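Local atomic coordinates of putative SnoaL-like polyketide cyclase (Shewanella denitrificans, PDB entry 3LZA), a protein that is a putative SnoaL-like polyketide cyclase of the NTF2-like superfamily whose reaction is not established. Residues L113-D116 with R121-E124; L14-A19 with S29-R34; V37-D40 with T45-I48; H23-L28 with A55-S60; H73-N76 with V81-I84. One frame throughout, in Å; residues are numbered along the deposited sequence. Where two conformers were deposited one is given.

Contact 1: L113-D116 with R121-E124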
# COMPACT_ATOMS: atom_id res chain seq x y z
N LEU A 113 4.38 0.30 8.09
CA LEU A 113 5.03 -0.07 9.31
C LEU A 113 3.97 -0.16 10.40
O LEU A 113 3.16 0.74 10.56
CB LEU A 113 6.13 0.95 9.65
CG LEU A 113 7.24 1.18 8.62
CD1 LEU A 113 8.14 2.37 9.03
CD2 LEU A 113 8.12 -0.07 8.42
N LYS A 114 3.95 -1.27 11.12
CA LYS A 114 3.09 -1.43 12.25
C LYS A 114 3.94 -1.66 13.49
O LYS A 114 4.62 -2.69 13.60
CB LYS A 114 2.11 -2.59 12.03
CG LYS A 114 1.19 -2.84 13.25
CD LYS A 114 0.12 -3.86 12.96
CE LYS A 114 0.68 -5.23 12.69
NZ LYS A 114 -0.43 -6.24 12.63
N PHE A 115 3.88 -0.70 14.42
CA PHE A 115 4.61 -0.76 15.68
C PHE A 115 3.70 -1.23 16.80
O PHE A 115 2.49 -1.10 16.71
CB PHE A 115 5.16 0.63 16.03
CG PHE A 115 6.10 1.16 15.00
CD1 PHE A 115 7.45 0.82 15.04
CD2 PHE A 115 5.63 1.96 13.98
CE1 PHE A 115 8.32 1.28 14.06
CE2 PHE A 115 6.51 2.43 12.99
CZ PHE A 115 7.85 2.09 13.04
N ASP A 116 4.30 -1.86 17.81
CA ASP A 116 3.59 -2.17 19.03
C ASP A 116 3.60 -0.86 19.84
O ASP A 116 4.67 -0.34 20.15
CB ASP A 116 4.31 -3.33 19.74
CG ASP A 116 3.76 -3.62 21.13
OD1 ASP A 116 3.11 -2.76 21.74
OD2 ASP A 116 4.01 -4.74 21.64
N ARG A 121 8.49 -1.04 19.21
CA ARG A 121 9.20 -1.93 18.29
C ARG A 121 8.31 -2.31 17.12
O ARG A 121 7.07 -2.34 17.24
CB ARG A 121 9.68 -3.19 19.02
CG ARG A 121 10.50 -2.92 20.29
CD ARG A 121 11.89 -3.54 20.20
NE ARG A 121 12.71 -3.25 21.38
CZ ARG A 121 14.04 -3.36 21.45
NH1 ARG A 121 14.76 -3.73 20.40
NH2 ARG A 121 14.67 -3.07 22.60
N LEU A 122 8.94 -2.63 15.99
CA LEU A 122 8.22 -3.01 14.77
C LEU A 122 7.63 -4.43 14.85
O LEU A 122 8.33 -5.40 15.20
CB LEU A 122 9.18 -2.94 13.57
CG LEU A 122 8.50 -3.22 12.25
CD1 LEU A 122 7.84 -1.92 11.75
CD2 LEU A 122 9.51 -3.80 11.26
N THR A 123 6.34 -4.56 14.55
CA THR A 123 5.69 -5.87 14.50
C THR A 123 5.84 -6.39 13.06
O THR A 123 6.30 -7.52 12.82
CB THR A 123 4.21 -5.75 14.87
OG1 THR A 123 4.14 -5.51 16.28
CG2 THR A 123 3.47 -7.04 14.50
N GLU A 124 5.50 -5.52 12.11
CA GLU A 124 5.57 -5.89 10.67
C GLU A 124 5.81 -4.66 9.80
O GLU A 124 5.16 -3.63 10.00
CB GLU A 124 4.26 -6.54 10.23
CG GLU A 124 4.29 -7.12 8.77
CD GLU A 124 2.98 -7.75 8.28
OE1 GLU A 124 1.88 -7.46 8.81
OE2 GLU A 124 3.06 -8.52 7.30
O HOH W 1 1.24 -8.29 11.20
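The carbonyl oxygen of Lys-114 is gripped by two successive amides: Thr-123 N donates to Lys-114 O at 2.7 Å, and Glu-124 N adds a weak bond to the same oxygen at 3.3 Å. Two residues facing one make this a classic beta bulge, shifting the register by one between the pairs Lys-114/Glu-124 and Phe-115/Leu-122. Lys-114 N returns a bond to Glu-124 O (2.9 Å), and Asp-116 N donates to Arg-121 O beyond the bulge. Lys-114 and Glu-124 share a face of the sheet, where their long, flexible chains suit a partly exposed surface. Their charged ends stand apart, bridged by a water that accepts from Lys-114 NZ and donates to Glu-124 OE1. The lysine chain bends at chi3 (65°), and its CE lies 3.8 Å from Thr-123 CG2. Leucine and phenylalanine suit the buried side: the methyl CD1 of Leu-122 sits over one face of the Phe-115 ring, off-centre, 4.3 Å from its centroid, and also meets Leu-113 CD2 at 3.8 Å. Here strands 102-115 and 122-129 pair as a hairpin, flanked by strands 80-93 and 37-40, while helix 8-21 packs on Leu-113, Phe-115 and Leu-122 through Leu-12, Ala-13 and Tyr-16.

Contact 2: L14-A19 with S29-R34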
# COMPACT_ATOMS: atom_id res chain seq x y z
N LEU A 14 9.34 7.71 10.74
CA LEU A 14 10.44 8.47 10.09
C LEU A 14 11.82 8.15 10.67
O LEU A 14 12.82 8.09 9.92
CB LEU A 14 10.18 9.98 10.11
CG LEU A 14 9.07 10.51 9.18
CD1 LEU A 14 8.88 12.03 9.31
CD2 LEU A 14 9.29 10.11 7.71
N GLY A 15 11.83 7.89 11.98
CA GLY A 15 13.06 7.52 12.71
C GLY A 15 13.59 6.19 12.22
O GLY A 15 14.80 5.99 12.06
N TYR A 16 12.65 5.27 11.99
CA TYR A 16 12.94 3.94 11.47
C TYR A 16 13.46 4.01 10.05
O TYR A 16 14.52 3.48 9.76
CB TYR A 16 11.65 3.09 11.55
CG TYR A 16 11.78 1.72 10.95
CD1 TYR A 16 11.56 1.52 9.62
CD2 TYR A 16 12.13 0.62 11.73
CE1 TYR A 16 11.67 0.29 9.06
CE2 TYR A 16 12.25 -0.64 11.18
CZ TYR A 16 12.05 -0.82 9.84
OH TYR A 16 12.14 -2.07 9.25
N ILE A 17 12.77 4.77 9.19
CA ILE A 17 13.21 4.96 7.80
C ILE A 17 14.58 5.70 7.73
O ILE A 17 15.41 5.43 6.90
CB ILE A 17 12.12 5.70 6.98
CG1 ILE A 17 10.89 4.79 6.79
CG2 ILE A 17 12.66 6.24 5.66
CD1 ILE A 17 11.13 3.55 6.01
N LYS A 18 14.80 6.66 8.60
CA LYS A 18 16.10 7.33 8.59
C LYS A 18 17.24 6.33 8.87
O LYS A 18 18.25 6.28 8.11
CB LYS A 18 16.07 8.48 9.63
CG LYS A 18 17.36 9.30 9.69
CD LYS A 18 17.14 10.50 10.66
CE LYS A 18 18.36 11.41 10.71
NZ LYS A 18 19.60 10.67 10.87
N ALA A 19 17.06 5.49 9.90
CA ALA A 19 18.07 4.48 10.27
C ALA A 19 18.26 3.47 9.12
O ALA A 19 19.38 3.12 8.78
CB ALA A 19 17.71 3.78 11.64
N SER A 29 18.45 -1.60 14.83
CA SER A 29 18.23 -2.75 15.68
C SER A 29 17.39 -2.44 16.89
O SER A 29 16.72 -3.34 17.35
CB SER A 29 19.55 -3.39 16.17
OG SER A 29 20.25 -2.56 17.06
N LYS A 30 17.44 -1.20 17.41
CA LYS A 30 16.52 -0.79 18.49
C LYS A 30 15.02 -0.95 18.18
O LYS A 30 14.19 -1.07 19.12
CB LYS A 30 16.73 0.70 18.91
CG LYS A 30 18.13 1.15 19.36
CD LYS A 30 18.85 0.18 20.30
CE LYS A 30 20.28 0.65 20.60
NZ LYS A 30 21.29 -0.04 19.69
N TYR A 31 14.65 -0.93 16.90
CA TYR A 31 13.24 -1.10 16.51
C TYR A 31 12.79 -2.54 16.35
O TYR A 31 11.59 -2.77 16.22
CB TYR A 31 12.95 -0.36 15.21
CG TYR A 31 13.06 1.14 15.31
CD1 TYR A 31 11.98 1.93 15.72
CD2 TYR A 31 14.24 1.77 14.99
CE1 TYR A 31 12.09 3.33 15.78
CE2 TYR A 31 14.38 3.17 15.06
CZ TYR A 31 13.30 3.94 15.46
OH TYR A 31 13.46 5.29 15.49
N TYR A 32 13.72 -3.48 16.28
CA TYR A 32 13.41 -4.88 16.09
C TYR A 32 13.49 -5.74 17.35
O TYR A 32 14.35 -5.54 18.24
CB TYR A 32 14.35 -5.52 15.05
CG TYR A 32 14.40 -4.90 13.68
CD1 TYR A 32 13.25 -4.52 13.01
CD2 TYR A 32 15.62 -4.80 13.00
CE1 TYR A 32 13.30 -3.97 11.76
CE2 TYR A 32 15.69 -4.24 11.73
CZ TYR A 32 14.52 -3.84 11.10
OH TYR A 32 14.57 -3.29 9.82
N ASN A 33 12.59 -6.71 17.42
CA ASN A 33 12.69 -7.84 18.36
C ASN A 33 12.79 -9.16 17.57
O ASN A 33 12.83 -9.14 16.35
CB ASN A 33 11.48 -7.86 19.28
CG ASN A 33 10.16 -7.94 18.52
OD1 ASN A 33 9.92 -8.86 17.74
ND2 ASN A 33 9.29 -6.96 18.75
N ARG A 34 12.84 -10.29 18.26
CA ARG A 34 12.93 -11.60 17.58
C ARG A 34 11.73 -11.93 16.67
O ARG A 34 11.84 -12.78 15.81
CB ARG A 34 13.10 -12.73 18.64
CG ARG A 34 11.76 -13.08 19.35
CD ARG A 34 11.78 -14.35 20.18
NE ARG A 34 12.85 -14.32 21.17
CZ ARG A 34 12.77 -13.77 22.40
NH1 ARG A 34 11.67 -13.15 22.81
NH2 ARG A 34 13.82 -13.86 23.22
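Three tyrosines, Tyr-16 on helix 8-21 and Tyr-31 and Tyr-32 in the loop after helix 25-29, form an aromatic cluster. The ring contacts come first. Tyr-16 turns its edge toward the face of Tyr-31 in a T-shaped pair, the planes 84° apart and the centroids 5.6 Å. Its CB lies almost straight above the Tyr-31 centroid at 4.2 Å, a CH-pi contact, while CD2 meets Tyr-31 CB at 3.7 Å. The Tyr-16 side chain leaves the helix with CG opposite the backbone N (chi1 176°), which carries the ring past Tyr-31 to Tyr-32. There the meeting is oblique, with Tyr-16 CE2 3.5 Å from Tyr-32 CE1.

The polar part is one hydroxyl bond, Tyr-32 OH donating to Tyr-16 OH at 2.8 Å; Tyr-16 OH also bonds to Gln-125 OE1 on strand 122-129. Backbone packing completes the contact: Tyr-31 OH lies 3.4 Å from Gly-15 C, and glycine suits this place because a CB would collide with that hydroxyl. A leucine in place of Tyr-16 would probably leave Tyr-32 OH without its acceptor and the Tyr-31 face without its aromatic edge.

Tyrosine thus suits a partly buried site that still needs polar ends: the rings fill the helix-loop interface, and the hydroxyls of Tyr-32 and Tyr-16 link loop, helix and, through Gln-125, the sheet.

Contact 3: V37-D40 with T45-I48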
# COMPACT_ATOMS: atom_id res chain seq x y z
N VAL A 37 8.74 -8.84 11.57
CA VAL A 37 8.66 -9.36 10.20
C VAL A 37 8.86 -8.25 9.21
O VAL A 37 8.22 -7.21 9.31
CB VAL A 37 7.28 -10.09 9.97
CG1 VAL A 37 7.17 -10.59 8.54
CG2 VAL A 37 7.11 -11.27 11.01
N PHE A 38 9.80 -8.49 8.27
CA PHE A 38 10.09 -7.62 7.11
C PHE A 38 9.65 -8.40 5.90
O PHE A 38 10.32 -9.33 5.48
CB PHE A 38 11.62 -7.32 7.02
CG PHE A 38 11.97 -6.19 6.10
CD1 PHE A 38 11.51 -6.14 4.80
CD2 PHE A 38 12.82 -5.15 6.55
CE1 PHE A 38 11.85 -5.06 3.95
CE2 PHE A 38 13.16 -4.08 5.69
CZ PHE A 38 12.66 -4.05 4.41
N TYR A 39 8.49 -8.01 5.35
CA TYR A 39 7.79 -8.70 4.31
C TYR A 39 7.74 -7.85 3.03
O TYR A 39 7.14 -6.80 3.01
CB TYR A 39 6.36 -9.00 4.77
CG TYR A 39 5.45 -9.78 3.85
CD1 TYR A 39 5.93 -10.72 2.93
CD2 TYR A 39 4.08 -9.62 3.93
CE1 TYR A 39 5.07 -11.45 2.14
CE2 TYR A 39 3.21 -10.32 3.11
CZ TYR A 39 3.72 -11.22 2.21
OH TYR A 39 2.85 -11.95 1.47
N ASP A 40 8.34 -8.35 1.96
CA ASP A 40 8.12 -7.73 0.67
C ASP A 40 7.06 -8.56 -0.04
O ASP A 40 7.37 -9.65 -0.57
CB ASP A 40 9.39 -7.69 -0.18
CG ASP A 40 9.19 -6.89 -1.46
OD1 ASP A 40 8.17 -7.11 -2.15
OD2 ASP A 40 10.03 -6.03 -1.77
N THR A 45 9.03 -12.36 -0.18
CA THR A 45 10.12 -12.68 0.69
C THR A 45 9.86 -12.12 2.08
O THR A 45 9.25 -11.05 2.24
CB THR A 45 11.43 -12.12 0.20
OG1 THR A 45 11.35 -10.72 0.15
CG2 THR A 45 11.78 -12.64 -1.23
N LYS A 46 10.34 -12.85 3.06
CA LYS A 46 10.18 -12.46 4.44
C LYS A 46 11.48 -12.69 5.25
O LYS A 46 12.09 -13.77 5.21
CB LYS A 46 9.03 -13.24 5.02
CG LYS A 46 8.42 -12.71 6.24
CD LYS A 46 7.12 -13.48 6.55
CE LYS A 46 6.22 -13.59 5.35
NZ LYS A 46 4.85 -13.20 5.70
N TYR A 47 11.87 -11.68 6.00
CA TYR A 47 12.98 -11.78 6.95
C TYR A 47 12.46 -11.53 8.36
O TYR A 47 11.74 -10.57 8.60
CB TYR A 47 14.09 -10.81 6.55
CG TYR A 47 14.64 -11.19 5.19
CD1 TYR A 47 15.56 -12.22 5.04
CD2 TYR A 47 14.15 -10.57 4.03
CE1 TYR A 47 16.02 -12.58 3.79
CE2 TYR A 47 14.62 -10.93 2.78
CZ TYR A 47 15.53 -11.92 2.65
OH TYR A 47 15.97 -12.27 1.39
N ILE A 48 12.83 -12.39 9.30
CA ILE A 48 12.19 -12.39 10.61
C ILE A 48 13.20 -12.29 11.74
O ILE A 48 14.12 -13.09 11.83
CB ILE A 48 11.30 -13.66 10.80
CG1 ILE A 48 10.25 -13.76 9.67
CG2 ILE A 48 10.59 -13.58 12.15
CD1 ILE A 48 9.60 -15.07 9.52
O HOH W 2 11.58 -8.82 2.60
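Phe-38 and Tyr-47 exchange a pair of backbone hydrogen bonds, Phe-38 N to Tyr-47 O and Tyr-47 N to Phe-38 O, both 2.9 Å. The hydrogen-bonded pair Asp-40/Thr-45 repeats the pattern with Asp-40 N to Thr-45 O at 2.9 Å and a longer return bond from Thr-45 N to Asp-40 O. A water donates to Phe-38 O and also hydrogen-bonds with Thr-45 OG1.

Next in strength is a cation-pi contact on the face carrying Val-37, Tyr-39, Lys-46 and Ile-48. The Lys-46 chain bends at chi3 and chi4 to bring NZ over the middle of the Tyr-39 ring, 3.8 Å from the centroid. Its aliphatic CE follows over the same face, while Thr-45 O meets the ring at its edge, 3.4 Å from Tyr-39 CD1. A lysine suits this exposed position because its methylenes can pack while its charge finds the pi cloud. Farther along, Lys-46 CG presses against Val-37 CG1 at 3.4 Å, tight for two carbons, and Val-37 CG2 touches Ile-48 CG1 more loosely.

On the other face, Phe-38 packs on Ile-53 of helix 50-61, Tyr-47 stacks its ring with Phe-56 of that helix, and Asp-40 OD2 bonds to Tyr-131 OH. The two strands run antiparallel, axes at 169°, as a beta hairpin at one end of the curved mixed sheet; helix 50-61 packed on the face of Phe-38 and Tyr-47 is consistent with the alpha-plus-beta cone of the NTF2-like fold.

Contact 4: H23-L28 with A55-S60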
# COMPACT_ATOMS: atom_id res chain seq x y z
N HIS A 23 21.73 3.25 6.54
CA HIS A 23 22.47 2.03 6.82
C HIS A 23 23.02 2.01 8.26
O HIS A 23 24.15 1.57 8.53
CB HIS A 23 23.60 1.79 5.80
CG HIS A 23 23.22 2.06 4.39
ND1 HIS A 23 22.24 1.34 3.72
CD2 HIS A 23 23.69 2.97 3.50
CE1 HIS A 23 22.13 1.81 2.49
NE2 HIS A 23 23.00 2.78 2.33
N ASP A 24 22.20 2.50 9.20
CA ASP A 24 22.61 2.64 10.59
C ASP A 24 22.01 1.48 11.38
O ASP A 24 20.88 1.56 11.86
CB ASP A 24 22.15 4.00 11.11
CG ASP A 24 22.38 4.20 12.59
OD1 ASP A 24 22.96 3.32 13.27
OD2 ASP A 24 21.94 5.27 13.10
N TYR A 25 22.76 0.39 11.54
CA TYR A 25 22.17 -0.84 12.07
C TYR A 25 22.13 -0.87 13.59
O TYR A 25 21.34 -1.61 14.18
CB TYR A 25 22.85 -2.07 11.47
CG TYR A 25 22.86 -2.02 9.95
CD1 TYR A 25 21.66 -1.91 9.24
CD2 TYR A 25 24.05 -2.07 9.23
CE1 TYR A 25 21.64 -1.83 7.83
CE2 TYR A 25 24.05 -1.98 7.81
CZ TYR A 25 22.83 -1.89 7.13
OH TYR A 25 22.75 -1.79 5.76
N GLN A 26 22.95 -0.02 14.24
CA GLN A 26 22.87 0.12 15.67
C GLN A 26 21.54 0.77 15.99
O GLN A 26 20.79 0.25 16.81
CB GLN A 26 24.06 0.94 16.23
CG GLN A 26 25.43 0.28 16.10
CD GLN A 26 26.08 0.46 14.72
OE1 GLN A 26 25.81 1.46 14.03
NE2 GLN A 26 26.92 -0.50 14.31
N THR A 27 21.21 1.87 15.33
CA THR A 27 19.91 2.51 15.54
C THR A 27 18.77 1.64 15.06
O THR A 27 17.78 1.52 15.74
CB THR A 27 19.85 3.90 14.86
OG1 THR A 27 20.91 4.68 15.37
CG2 THR A 27 18.51 4.65 15.12
N LEU A 28 18.90 1.03 13.88
CA LEU A 28 17.81 0.24 13.33
C LEU A 28 17.43 -0.94 14.26
O LEU A 28 16.22 -1.21 14.51
CB LEU A 28 18.14 -0.23 11.89
CG LEU A 28 16.99 -0.80 11.08
CD1 LEU A 28 15.85 0.24 10.96
CD2 LEU A 28 17.47 -1.29 9.74
N ALA A 55 21.11 -8.81 8.99
CA ALA A 55 22.02 -9.56 8.12
C ALA A 55 21.65 -9.42 6.63
O ALA A 55 22.55 -9.31 5.79
CB ALA A 55 22.13 -11.07 8.56
N PHE A 56 20.36 -9.41 6.32
CA PHE A 56 19.88 -9.22 4.95
C PHE A 56 20.16 -7.81 4.43
O PHE A 56 20.56 -7.64 3.30
CB PHE A 56 18.36 -9.59 4.85
CG PHE A 56 17.69 -9.11 3.58
CD1 PHE A 56 17.96 -9.73 2.36
CD2 PHE A 56 16.79 -8.07 3.61
CE1 PHE A 56 17.31 -9.29 1.18
CE2 PHE A 56 16.16 -7.63 2.45
CZ PHE A 56 16.44 -8.25 1.24
N LEU A 57 19.96 -6.81 5.28
CA LEU A 57 20.19 -5.44 4.89
C LEU A 57 21.68 -5.21 4.70
O LEU A 57 22.08 -4.52 3.78
CB LEU A 57 19.65 -4.47 5.96
CG LEU A 57 18.13 -4.40 6.08
CD1 LEU A 57 17.76 -3.45 7.23
CD2 LEU A 57 17.42 -4.02 4.77
N GLN A 58 22.51 -5.82 5.54
CA GLN A 58 23.96 -5.74 5.34
C GLN A 58 24.41 -6.32 4.00
O GLN A 58 25.19 -5.70 3.31
CB GLN A 58 24.73 -6.48 6.43
CG GLN A 58 24.69 -5.83 7.78
CD GLN A 58 25.24 -6.77 8.83
OE1 GLN A 58 25.28 -7.98 8.62
NE2 GLN A 58 25.77 -6.21 9.89
N ARG A 59 23.94 -7.52 3.65
CA ARG A 59 24.28 -8.13 2.35
C ARG A 59 23.78 -7.26 1.17
O ARG A 59 24.50 -7.08 0.17
CB ARG A 59 23.63 -9.53 2.24
CG ARG A 59 24.24 -10.58 3.15
CD ARG A 59 23.75 -12.01 2.81
NE ARG A 59 22.30 -12.21 2.94
CZ ARG A 59 21.67 -12.49 4.09
NH1 ARG A 59 22.36 -12.61 5.21
NH2 ARG A 59 20.36 -12.66 4.12
N SER A 60 22.56 -6.76 1.30
CA SER A 60 21.88 -6.00 0.23
C SER A 60 22.51 -4.67 -0.06
O SER A 60 22.65 -4.28 -1.23
CB SER A 60 20.40 -5.75 0.58
OG SER A 60 19.69 -6.94 0.73
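Leu-28 and Leu-57 meet methyl to methyl in the dense part of this contact: Leu-28 CD2 lies 3.3 Å from Leu-57 CD1, closer than ordinary carbon contact, with the two side chains crossing at about a right angle. Both are buried, and branched aliphatic groups suit a place where helices 25-29 and 50-61 meet helix 8-21, which adds Tyr-16 and Ala-19 against Leu-28 and Leu-20 against Leu-57.

Tyr-25 continues the contact outward. With CG opposite its carbonyl carbon (chi1 -53°), its ring reaches across to helix 50-61, where CE1 comes 3.8 Å from Leu-57 CB.

The short helix is started by a classical N-cap: Asp-24 OD1 accepts from Thr-27 N at 3.1 Å, and OD2 from Thr-27 OG1 at 2.6 Å, each donor coming from above the carboxylate plane. His-23, with positive phi, is the C-prime residue of the Schellman motif ending helix 8-21, and it directly precedes the N-cap of the next helix.

The solvent side is looser. Gln-58 is exposed and offers Tyr-25 CE2 only its CG, at 3.9 Å, the amide plane standing 84° from the ring. Replacing Tyr-25 by an alanine would probably open a gap beside Leu-57 CB and deprive Gln-58 CG of its aromatic neighbour. A flexible polar residue such as Gln-58 suits this exposed margin, its CG packing on the ring while its extended chain carries the amide onward.

Contact 5: H73-N76 with V81-I84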
# COMPACT_ATOMS: atom_id res chain seq x y z
N HIS A 73 3.74 11.12 0.37
CA HIS A 73 2.66 11.25 1.33
C HIS A 73 2.76 10.14 2.38
O HIS A 73 3.10 9.00 2.07
CB HIS A 73 1.30 11.17 0.63
CG HIS A 73 0.15 11.46 1.57
ND1 HIS A 73 0.13 12.56 2.41
CD2 HIS A 73 -0.99 10.77 1.82
CE1 HIS A 73 -0.99 12.54 3.11
NE2 HIS A 73 -1.68 11.46 2.79
N MSE A 74 2.40 10.49 3.62
CA MSE A 74 2.29 9.50 4.68
C MSE A 74 1.13 9.81 5.56
O MSE A 74 0.73 10.99 5.69
CB MSE A 74 3.58 9.41 5.50
CG MSE A 74 3.89 10.61 6.31
SE MSE A 74 5.68 10.36 6.95
CE MSE A 74 5.29 9.31 8.55
N PHE A 75 0.57 8.75 6.14
CA PHE A 75 -0.56 8.84 7.05
C PHE A 75 -0.61 7.68 8.00
O PHE A 75 0.12 6.73 7.82
CB PHE A 75 -1.89 8.95 6.29
CG PHE A 75 -2.15 7.88 5.26
CD1 PHE A 75 -1.68 7.98 3.96
CD2 PHE A 75 -2.94 6.79 5.59
CE1 PHE A 75 -2.01 6.99 3.01
CE2 PHE A 75 -3.25 5.81 4.66
CZ PHE A 75 -2.79 5.92 3.37
N ASN A 76 -1.46 7.75 9.05
CA ASN A 76 -1.58 6.61 9.96
C ASN A 76 -2.97 6.44 10.53
O ASN A 76 -3.76 7.41 10.64
CB ASN A 76 -0.58 6.71 11.12
CG ASN A 76 -0.92 7.83 12.09
OD1 ASN A 76 -0.83 9.01 11.76
ND2 ASN A 76 -1.40 7.46 13.29
N VAL A 81 1.36 2.76 9.97
CA VAL A 81 1.78 3.95 9.29
C VAL A 81 1.95 3.57 7.83
O VAL A 81 2.52 2.53 7.51
CB VAL A 81 3.09 4.58 9.90
CG1 VAL A 81 3.51 5.88 9.15
CG2 VAL A 81 2.91 4.92 11.39
N VAL A 82 1.46 4.43 6.94
CA VAL A 82 1.52 4.13 5.50
C VAL A 82 2.31 5.22 4.78
O VAL A 82 2.03 6.40 4.97
CB VAL A 82 0.07 4.05 4.86
CG1 VAL A 82 0.13 3.74 3.35
CG2 VAL A 82 -0.75 3.02 5.56
N MSE A 83 3.24 4.82 3.93
CA MSE A 83 4.12 5.76 3.27
C MSE A 83 4.18 5.47 1.77
O MSE A 83 4.44 4.35 1.38
CB MSE A 83 5.52 5.62 3.92
CG MSE A 83 5.53 6.13 5.32
SE MSE A 83 7.17 5.67 6.22
CE MSE A 83 6.86 3.83 6.35
N ILE A 84 3.83 6.47 0.95
CA ILE A 84 3.80 6.36 -0.50
C ILE A 84 4.92 7.20 -1.09
O ILE A 84 5.11 8.34 -0.71
CB ILE A 84 2.46 6.90 -1.07
CG1 ILE A 84 1.27 6.14 -0.48
CG2 ILE A 84 2.45 6.85 -2.62
CD1 ILE A 84 0.02 6.92 -0.46
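The Phe-75 ring lies with one face over Val-82: Val-82 CB sits 3.9 Å from the ring centroid, 17° off the normal, and Val-82 CG1 approaches Phe-75 CZ at 3.6 Å. At the ring's edge, near its plane, Ile-84 CD1 meets Phe-75 CE1 at 4.0 Å. Chi1 of 53° sets CG between the backbone N and the carbonyl carbon, which lays the ring across the neighbouring strand, alongside Val-82. Valine, strand-favouring and broad, suits the place under the face; the longer isoleucine reaches the edge.

Beneath, the backbones are joined at two hydrogen-bonded pairs. Val-82 N donates to Phe-75 O at 2.8 Å and Ile-84 N to His-73 O at 2.9 Å, both nearly straight; the return bonds are from Phe-75 N to Val-82 O and, longer at 3.3 Å, from His-73 N to Ile-84 O.

The opposite face carries the selenomethionines Met-74 and Met-83, with Val-81 and Asn-76. Met-74 CB touches Met-83 CG at 3.8 Å, and flexible methionine-type chains suit the buried interface with helix 8-21, where Met-74 meets Leu-14. Asn-76 CB packs on Val-81 CG2, while its amide oxygen bonds to Gln-10.

On the Phe-75 face lies the second subunit: His-73 NE2 bonds to Asp-130 of that subunit, and Ile-84 meets Ile-84 of that chain. An antiparallel hairpin with one face toward a helix and the other toward a partner sheet is in keeping with NTF2-like dimers.

Overall arrangement
Along the chain, contacts 2 and 4 interleave through helices 8-21, 25-29 and 50-61, and contact 3 falls between the two segments of contact 4; contacts 5 and 1 follow in series. Contacts 3, 1 and 5 are hairpins of one mixed sheet, in the strand order 45-48, 37-40, 122-129, 102-115, 80-93, 66-77. Centres of contacts 1 and 2 are about 9 Å apart, linked by Leu-122 N to Tyr-31 O; the centres of contacts 4 and 5 are about 23 Å apart, on opposite sides of the chain's centre. Helices 8-21 and 50-61 pack on one face of the sheet, while the second subunit meets the other face at contact 5, an arrangement consistent with an NTF2-like cone.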